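Glycosyl transferase family 9 (Veillonella parvula, PDB 3TOV) probably transfers a sugar from an activated nucleotide donor to an acceptor, as a GT-B glycosyltransferase of the heptosyltransferase family. Local coordinates at residues G180-S194 against Y218-V232. Numbering follows the deposited sequence.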
loop_
_atom_site.group_PDB
_atom_site.type_symbol
_atom_site.label_atom_id
_atom_site.label_comp_id
_atom_site.label_asym_id
_atom_site.label_seq_id
_atom_site.Cartn_x
_atom_site.Cartn_y
_atom_site.Cartn_z
ATOM N N GLY A 180 11.109 7.934 -24.615
ATOM C CA GLY A 180 10.317 8.734 -25.531
ATOM C C GLY A 180 8.826 8.812 -25.234
ATOM O O GLY A 180 8.016 8.978 -26.157
ATOM N N LEU A 181 8.459 8.673 -23.959
ATOM C CA LEU A 181 7.101 8.964 -23.524
ATOM C C LEU A 181 6.918 10.461 -23.574
ATOM O O LEU A 181 7.721 11.192 -23.008
ATOM C CB LEU A 181 6.878 8.500 -22.092
ATOM C CG LEU A 181 5.597 9.022 -21.434
ATOM C CD1 LEU A 181 4.385 8.230 -21.888
ATOM C CD2 LEU A 181 5.722 8.973 -19.918
ATOM N N THR A 182 5.874 10.923 -24.251
ATOM C CA THR A 182 5.629 12.354 -24.359
ATOM C C THR A 182 4.693 12.811 -23.254
ATOM O O THR A 182 3.993 12.002 -22.633
ATOM C CB THR A 182 5.021 12.732 -25.709
ATOM O OG1 THR A 182 3.592 12.716 -25.609
ATOM C CG2 THR A 182 5.455 11.751 -26.775
ATOM N N ASP A 183 4.676 14.118 -23.022
ATOM C CA ASP A 183 3.944 14.685 -21.899
ATOM C C ASP A 183 2.449 14.505 -22.091
ATOM O O ASP A 183 1.662 14.675 -21.165
ATOM C CB ASP A 183 4.285 16.169 -21.728
ATOM C CG ASP A 183 4.254 16.613 -20.270
ATOM O OD1 ASP A 183 4.569 15.784 -19.378
ATOM O OD2 ASP A 183 3.912 17.790 -20.019
ATOM N N THR A 184 2.067 14.131 -23.301
ATOM C CA THR A 184 0.662 14.064 -23.652
ATOM C C THR A 184 0.151 12.631 -23.859
ATOM O O THR A 184 -1.046 12.413 -24.021
ATOM C CB THR A 184 0.399 14.904 -24.893
ATOM O OG1 THR A 184 -1.010 15.002 -25.105
ATOM C CG2 THR A 184 1.083 14.290 -26.117
ATOM N N ASP A 185 1.055 11.657 -23.837
ATOM C CA ASP A 185 0.670 10.255 -23.989
ATOM C C ASP A 185 -0.183 9.745 -22.828
ATOM O O ASP A 185 -0.028 10.181 -21.688
ATOM C CB ASP A 185 1.906 9.358 -24.150
ATOM C CG ASP A 185 2.500 9.412 -25.553
ATOM O OD1 ASP A 185 3.744 9.359 -25.676
ATOM O OD2 ASP A 185 1.727 9.498 -26.534
ATOM N N ILE A 186 -1.083 8.814 -23.135
ATOM C CA ILE A 186 -1.869 8.122 -22.117
ATOM C C ILE A 186 -1.170 6.830 -21.714
ATOM O O ILE A 186 -1.187 5.839 -22.435
ATOM C CB ILE A 186 -3.336 7.833 -22.563
ATOM C CG1 ILE A 186 -4.224 9.055 -22.326
ATOM C CG2 ILE A 186 -3.923 6.661 -21.782
ATOM C CD1 ILE A 186 -3.918 10.226 -23.213
ATOM N N LEU A 187 -0.544 6.862 -20.549
ATOM C CA LEU A 187 0.200 5.725 -20.049
ATOM C C LEU A 187 -0.677 4.801 -19.215
ATOM O O LEU A 187 -1.292 5.233 -18.242
ATOM C CB LEU A 187 1.340 6.226 -19.182
ATOM C CG LEU A 187 2.271 5.127 -18.703
ATOM C CD1 LEU A 187 2.846 4.397 -19.918
ATOM C CD2 LEU A 187 3.357 5.726 -17.828
ATOM N N ILE A 188 -0.743 3.530 -19.596
ATOM C CA ILE A 188 -1.393 2.539 -18.743
ATOM C C ILE A 188 -0.352 1.518 -18.265
ATOM O O ILE A 188 0.337 0.894 -19.067
ATOM C CB ILE A 188 -2.676 1.861 -19.387
ATOM C CG1 ILE A 188 -2.563 0.348 -19.345
ATOM C CG2 ILE A 188 -2.990 2.364 -20.812
ATOM C CD1 ILE A 188 -2.748 -0.197 -17.968
ATOM N N GLY A 189 -0.236 1.371 -16.949
ATOM C CA GLY A 189 0.801 0.546 -16.363
ATOM C C GLY A 189 0.312 -0.734 -15.726
ATOM O O GLY A 189 -0.830 -0.831 -15.300
ATOM N N PHE A 190 1.203 -1.717 -15.664
ATOM C CA PHE A 190 0.913 -3.035 -15.124
ATOM C C PHE A 190 1.866 -3.387 -13.998
ATOM O O PHE A 190 3.081 -3.248 -14.124
ATOM C CB PHE A 190 1.090 -4.093 -16.202
ATOM C CG PHE A 190 0.257 -3.864 -17.410
ATOM C CD1 PHE A 190 -0.880 -4.625 -17.635
ATOM C CD2 PHE A 190 0.599 -2.879 -18.326
ATOM C CE1 PHE A 190 -1.651 -4.412 -18.753
ATOM C CE2 PHE A 190 -0.178 -2.661 -19.449
ATOM C CZ PHE A 190 -1.298 -3.430 -19.664
ATOM N N ASN A 191 1.301 -3.864 -12.901
ATOM C CA ASN A 191 2.069 -4.471 -11.839
ATOM C C ASN A 191 1.504 -5.871 -11.681
ATOM O O ASN A 191 0.496 -6.072 -11.015
ATOM C CB ASN A 191 1.950 -3.644 -10.548
ATOM C CG ASN A 191 2.334 -4.427 -9.296
ATOM O OD1 ASN A 191 3.378 -5.093 -9.240
ATOM N ND2 ASN A 191 1.482 -4.348 -8.280
ATOM N N ILE A 192 2.139 -6.830 -12.343
ATOM C CA ILE A 192 1.778 -8.238 -12.240
ATOM C C ILE A 192 2.683 -8.913 -11.207
ATOM O O ILE A 192 3.626 -8.297 -10.682
ATOM C CB ILE A 192 1.983 -8.928 -13.603
ATOM C CG1 ILE A 192 3.334 -9.654 -13.660
ATOM C CG2 ILE A 192 1.931 -7.906 -14.732
ATOM C CD1 ILE A 192 3.956 -9.745 -15.067
ATOM N N GLY A 193 2.414 -10.176 -10.909
ATOM C CA GLY A 193 3.368 -10.952 -10.139
ATOM C C GLY A 193 3.361 -10.781 -8.632
ATOM O O GLY A 193 3.310 -9.665 -8.099
ATOM N N SER A 194 3.436 -11.923 -7.955
ATOM C CA SER A 194 3.303 -12.006 -6.515
ATOM C C SER A 194 4.034 -13.262 -6.085
ATOM O O SER A 194 4.225 -14.170 -6.891
ATOM C CB SER A 194 1.814 -12.101 -6.126
ATOM O OG SER A 194 1.620 -12.387 -4.747
ATOM N N TYR A 218 -1.968 3.667 -26.922
ATOM C CA TYR A 218 -1.557 3.838 -25.544
ATOM C C TYR A 218 -0.091 3.439 -25.384
ATOM O O TYR A 218 0.456 2.695 -26.208
ATOM C CB TYR A 218 -2.427 2.981 -24.620
ATOM C CG TYR A 218 -3.906 3.300 -24.620
ATOM C CD1 TYR A 218 -4.471 4.106 -23.636
ATOM C CD2 TYR A 218 -4.746 2.764 -25.582
ATOM C CE1 TYR A 218 -5.835 4.381 -23.627
ATOM C CE2 TYR A 218 -6.106 3.032 -25.583
ATOM C CZ TYR A 218 -6.645 3.837 -24.606
ATOM O OH TYR A 218 -7.998 4.088 -24.626
ATOM N N LYS A 219 0.534 3.938 -24.319
ATOM C CA LYS A 219 1.852 3.469 -23.889
ATOM C C LYS A 219 1.707 2.643 -22.602
ATOM O O LYS A 219 0.807 2.885 -21.792
ATOM C CB LYS A 219 2.816 4.636 -23.674
ATOM C CG LYS A 219 2.876 5.630 -24.827
ATOM C CD LYS A 219 3.842 5.213 -25.932
ATOM C CE LYS A 219 4.156 6.402 -26.849
ATOM N NZ LYS A 219 5.447 6.286 -27.593
ATOM N N THR A 220 2.600 1.673 -22.423
ATOM C CA THR A 220 2.447 0.661 -21.384
ATOM C C THR A 220 3.741 0.398 -20.608
ATOM O O THR A 220 4.758 0.058 -21.201
ATOM C CB THR A 220 1.955 -0.666 -22.006
ATOM O OG1 THR A 220 2.996 -1.250 -22.799
ATOM C CG2 THR A 220 0.741 -0.423 -22.900
ATOM N N VAL A 221 3.700 0.553 -19.287
ATOM C CA VAL A 221 4.856 0.278 -18.427
ATOM C C VAL A 221 4.662 -1.006 -17.654
ATOM O O VAL A 221 3.539 -1.439 -17.439
ATOM C CB VAL A 221 5.046 1.347 -17.341
ATOM C CG1 VAL A 221 6.500 1.807 -17.280
ATOM C CG2 VAL A 221 4.105 2.504 -17.555
ATOM N N PHE A 222 5.766 -1.600 -17.216
ATOM C CA PHE A 222 5.713 -2.757 -16.331
ATOM C C PHE A 222 6.579 -2.509 -15.094
ATOM O O PHE A 222 7.734 -2.096 -15.196
ATOM C CB PHE A 222 6.125 -4.034 -17.072
ATOM C CG PHE A 222 5.097 -4.510 -18.063
ATOM C CD1 PHE A 222 4.305 -5.615 -17.790
ATOM C CD2 PHE A 222 4.897 -3.836 -19.258
ATOM C CE1 PHE A 222 3.341 -6.056 -18.706
ATOM C CE2 PHE A 222 3.940 -4.262 -20.166
ATOM C CZ PHE A 222 3.164 -5.379 -19.889
ATOM N N PHE A 223 6.002 -2.736 -13.924
ATOM C CA PHE A 223 6.681 -2.435 -12.682
ATOM C C PHE A 223 7.199 -3.708 -12.033
ATOM O O PHE A 223 7.254 -4.746 -12.677
ATOM C CB PHE A 223 5.750 -1.660 -11.756
ATOM C CG PHE A 223 5.298 -0.339 -12.325
ATOM C CD1 PHE A 223 6.122 0.770 -12.279
ATOM C CD2 PHE A 223 4.047 -0.205 -12.901
ATOM C CE1 PHE A 223 5.708 1.993 -12.794
ATOM C CE2 PHE A 223 3.626 1.017 -13.418
ATOM C CZ PHE A 223 4.460 2.117 -13.361
ATOM N N GLY A 224 7.599 -3.626 -10.769
ATOM C CA GLY A 224 8.156 -4.775 -10.078
ATOM C C GLY A 224 9.561 -4.579 -9.528
ATOM O O GLY A 224 10.234 -3.570 -9.783
ATOM N N GLY A 225 9.996 -5.556 -8.742
ATOM C CA GLY A 225 11.359 -5.590 -8.259
ATOM C C GLY A 225 12.153 -6.681 -8.957
ATOM O O GLY A 225 11.677 -7.319 -9.897
ATOM N N PRO A 226 13.381 -6.911 -8.490
ATOM C CA PRO A 226 14.296 -7.874 -9.117
ATOM C C PRO A 226 13.711 -9.286 -9.153
ATOM O O PRO A 226 14.084 -10.114 -9.993
ATOM C CB PRO A 226 15.527 -7.824 -8.206
ATOM C CG PRO A 226 15.452 -6.487 -7.537
ATOM C CD PRO A 226 13.991 -6.226 -7.340
HETATM N N MSE A 227 12.791 -9.554 -8.236
HETATM C CA MSE A 227 12.157 -10.859 -8.157
HETATM C C MSE A 227 10.995 -10.999 -9.147
HETATM O O MSE A 227 10.584 -12.118 -9.472
HETATM C CB MSE A 227 11.691 -11.126 -6.730
HETATM C CG MSE A 227 11.371 -9.858 -5.932
HETATM SE SE MSE A 227 9.799 -8.832 -6.499
HETATM C CE MSE A 227 10.134 -7.217 -5.461
ATOM N N ASP A 228 10.477 -9.871 -9.632
ATOM C CA ASP A 228 9.368 -9.893 -10.587
ATOM C C ASP A 228 9.814 -10.062 -12.030
ATOM O O ASP A 228 8.989 -10.301 -12.905
ATOM C CB ASP A 228 8.521 -8.625 -10.478
ATOM C CG ASP A 228 7.542 -8.674 -9.321
ATOM O OD1 ASP A 228 7.122 -9.790 -8.935
ATOM O OD2 ASP A 228 7.198 -7.584 -8.804
ATOM N N LEU A 229 11.115 -9.930 -12.264
ATOM C CA LEU A 229 11.694 -9.949 -13.600
ATOM C C LEU A 229 11.369 -11.242 -14.354
ATOM O O LEU A 229 11.113 -11.227 -15.559
ATOM C CB LEU A 229 13.213 -9.770 -13.479
ATOM C CG LEU A 229 13.929 -8.646 -14.240
ATOM C CD1 LEU A 229 12.949 -7.591 -14.761
ATOM C CD2 LEU A 229 15.014 -8.017 -13.371
ATOM N N GLU A 230 11.384 -12.359 -13.636
ATOM C CA GLU A 230 11.130 -13.672 -14.219
ATOM C C GLU A 230 9.666 -13.811 -14.598
ATOM O O GLU A 230 9.315 -14.584 -15.486
ATOM C CB GLU A 230 11.490 -14.752 -13.207
ATOM C CG GLU A 230 11.197 -16.174 -13.651
ATOM C CD GLU A 230 11.596 -17.203 -12.596
ATOM O OE1 GLU A 230 11.929 -18.354 -12.969
ATOM O OE2 GLU A 230 11.575 -16.856 -11.393
HETATM N N MSE A 231 8.814 -13.060 -13.903
HETATM C CA MSE A 231 7.378 -13.079 -14.151
HETATM C C MSE A 231 6.960 -12.096 -15.243
HETATM O O MSE A 231 5.884 -12.226 -15.824
HETATM C CB MSE A 231 6.614 -12.807 -12.852
HETATM C CG MSE A 231 6.894 -13.837 -11.778
HETATM SE SE MSE A 231 5.722 -13.731 -10.236
HETATM C CE MSE A 231 6.816 -12.675 -8.997
ATOM N N VAL A 232 7.813 -11.119 -15.522
ATOM C CA VAL A 232 7.535 -10.135 -16.555
ATOM C C VAL A 232 8.114 -10.536 -17.910
ATOM O O VAL A 232 7.495 -10.316 -18.958
ATOM C CB VAL A 232 8.113 -8.778 -16.186
ATOM C CG1 VAL A 232 7.733 -7.745 -17.226
ATOM C CG2 VAL A 232 7.622 -8.358 -14.825
#
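The rings of F190 and F222 lie side by side in an offset stack, planes only 10° apart and centroids 4.8 Å from each other. CD2 of F190 sits over the rim of one F222 face, while CB of F190 covers the same ring through a CH-pi contact. F222 covers one face of the F190 ring and I188 CD1 the other; V221 O meets its edge in plane, 3.4 Å from F190 CD2. The Y218 ring has I186 CG2 at its edge, near the plane, and meets F213 edge-to-face. The parallel register pairs F190 with F222 and puts both on one face of the sheet; with CG anti to the carbonyl carbon in each (chi1 -57° and -72°), the rings swing the same way and come to lie nearly parallel. Large flat side chains suit this buried side, where F206, V209 and A210 of helix 203-216 pack on F190. That helix links parallel strands 187-191 and 219-222 in a beta-alpha-beta crossover, part of the Rossmann-like C-terminal domain of a GT-B fold. Backbone bonds such as F223 N to F190 O (3.0 Å) join the strands. On the opposite side, both methyls of L187 lie against V221 CG2, compact branched chains that pack with Y176 of helix 166-178. G189 CA comes near CE2 of the F223 ring, where a CB would collide with it. Before the strand, D185 OD1 accepts from T182 N and lies 3.2 Å from K219 CE, the lysine's amine being too distant for a salt bridge. An alanine here would take away that carboxylate, which would probably leave T182 N without its acceptor and K219 without this nearby opposite charge. Beyond the strands, G193 CA packs against SE of selenomethionine M231 (3.6 Å), where any CB would also crowd D228 OD1.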